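Local atomic coordinates of polyketide synthase PksL (Bacillus subtilis, PDB entry 5E1V), a protein that probably dehydrates beta-hydroxyacyl intermediates through its dehydratase domain, one step of bacillaene assembly on a trans-AT polyketide synthase. Residues L11-K14 with I18-H21. Residues are numbered along the deposited sequence; the frame is centred on the assembly and turned at random.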
loop_
_atom_site.group_PDB
_atom_site.type_symbol
_atom_site.label_atom_id
_atom_site.label_comp_id
_atom_site.label_asym_id
_atom_site.label_seq_id
_atom_site.Cartn_x
_atom_site.Cartn_y
_atom_site.Cartn_z
ATOM N N LEU A 11 4.556 14.273 9.302
ATOM C CA LEU A 11 5.243 13.445 8.312
ATOM C C LEU A 11 6.433 14.246 7.779
ATOM O O LEU A 11 6.271 15.422 7.359
ATOM C CB LEU A 11 4.303 13.111 7.206
ATOM C CG LEU A 11 3.130 12.250 7.714
ATOM C CD1 LEU A 11 2.108 12.114 6.592
ATOM C CD2 LEU A 11 3.626 10.912 8.137
ATOM N N SER A 12 7.591 13.600 7.847
ATOM C CA SER A 12 8.886 14.263 7.524
ATOM C C SER A 12 9.882 13.128 7.141
ATOM O O SER A 12 9.521 11.959 7.152
ATOM C CB SER A 12 9.361 15.047 8.738
ATOM O OG SER A 12 9.948 14.174 9.679
ATOM N N LEU A 13 11.146 13.469 6.838
ATOM C CA LEU A 13 12.198 12.501 6.649
ATOM C C LEU A 13 12.571 11.676 7.889
ATOM O O LEU A 13 13.309 10.715 7.806
ATOM C CB LEU A 13 13.470 13.231 6.085
ATOM C CG LEU A 13 13.513 13.379 4.559
ATOM C CD1 LEU A 13 12.344 14.129 3.941
ATOM C CD2 LEU A 13 14.845 14.096 4.167
ATOM N N LYS A 14 12.016 12.007 9.023
ATOM C CA LYS A 14 12.199 11.201 10.240
ATOM C C LYS A 14 11.377 9.920 10.174
ATOM O O LYS A 14 11.660 9.010 10.883
ATOM C CB LYS A 14 11.758 11.972 11.478
ATOM C CG LYS A 14 12.733 13.114 11.794
ATOM C CD LYS A 14 13.039 13.243 13.272
ATOM C CE LYS A 14 14.270 14.114 13.523
ATOM N NZ LYS A 14 13.994 15.537 13.256
ATOM N N ILE A 18 9.125 7.487 4.441
ATOM C CA ILE A 18 9.426 8.624 3.636
ATOM C C ILE A 18 10.927 8.677 3.364
ATOM O O ILE A 18 11.342 8.951 2.300
ATOM C CB ILE A 18 8.905 9.914 4.295
ATOM C CG1 ILE A 18 7.364 9.881 4.444
ATOM C CG2 ILE A 18 9.255 11.129 3.531
ATOM C CD1 ILE A 18 6.776 11.078 5.112
ATOM N N TYR A 19 11.741 8.493 4.381
ATOM C CA TYR A 19 13.141 8.603 4.163
ATOM C C TYR A 19 13.642 7.601 3.169
ATOM O O TYR A 19 14.540 7.938 2.347
ATOM C CB TYR A 19 13.845 8.472 5.496
ATOM C CG TYR A 19 15.307 8.707 5.431
ATOM C CD1 TYR A 19 15.834 9.939 5.715
ATOM C CD2 TYR A 19 16.196 7.655 5.167
ATOM C CE1 TYR A 19 17.217 10.166 5.670
ATOM C CE2 TYR A 19 17.592 7.862 5.134
ATOM C CZ TYR A 19 18.105 9.117 5.381
ATOM O OH TYR A 19 19.534 9.348 5.380
ATOM N N HIS A 20 13.063 6.409 3.161
ATOM C CA HIS A 20 13.567 5.265 2.370
ATOM C C HIS A 20 12.735 4.994 1.097
ATOM O O HIS A 20 12.824 3.917 0.485
ATOM C CB HIS A 20 13.639 4.006 3.242
ATOM C CG HIS A 20 14.723 4.069 4.275
ATOM N ND1 HIS A 20 16.062 4.121 3.924
ATOM C CD2 HIS A 20 14.689 4.277 5.619
ATOM C CE1 HIS A 20 16.810 4.235 5.015
ATOM N NE2 HIS A 20 16.008 4.313 6.057
ATOM N N HIS A 21 11.997 6.005 0.670
ATOM C CA HIS A 21 11.193 5.845 -0.515
ATOM C C HIS A 21 11.279 7.082 -1.334
ATOM O O HIS A 21 10.697 8.100 -0.992
ATOM C CB HIS A 21 9.724 5.552 -0.129
ATOM C CG HIS A 21 8.851 5.234 -1.299
ATOM N ND1 HIS A 21 7.956 6.132 -1.807
ATOM C CD2 HIS A 21 8.729 4.112 -2.057
ATOM C CE1 HIS A 21 7.275 5.568 -2.800
ATOM N NE2 HIS A 21 7.742 4.347 -2.983
#
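The backbone of 11-14 comes closest to that of 18-21 at Leu13 and Tyr19, whose CA atoms lie 4.7 Å apart, as the chain leaves strand 4-11 and folds back through the short helix 16-19. The CB of Ile18 points toward the incoming loop. Ile18 CD1 reaches back to the end of strand 4-11 and packs on Leu11 CB at 3.8 Å. Ile18 CD1 also lies 3.5 Å from Ser12 O, and CG2 flanks this oxygen as well. CG1 stands beside the backbone N (chi1 -62°), which leaves Ile18 CG2 anti to that N and facing the loop, 4.3 Å from Leu13 CD1. With an alanine here both branches go, and a gap is likely to open beside Leu11 CB and Leu13 CD1, with the packing on strand 26-29 probably weakened. Tyr19 meets the next carbonyl: Leu13 O sits 3.3 Å from Tyr19 CB and approaches the ring obliquely near CD1. Tyr19 CD1 also brushes Leu13 CB, at 4.1 Å. The contacts across the turn are van der Waals in kind. The loop has its own polar tie, since Ser12 OG accepts from Lys14 N at 3.1 Å (N-H...O 160°), forming an ST turn. At the far end, His21 N bonds only weakly to Ile18 O as the helix gives way to strand 21-23. Asn27 and Leu29 of strand 26-29 touch Ile18, while Leu63 of strand 63-65 lies against Leu11. This is a strand-to-helix connection that contains an ST turn and leads into the short helix 16-19, within a hotdog-family polyketide synthase dehydratase domain.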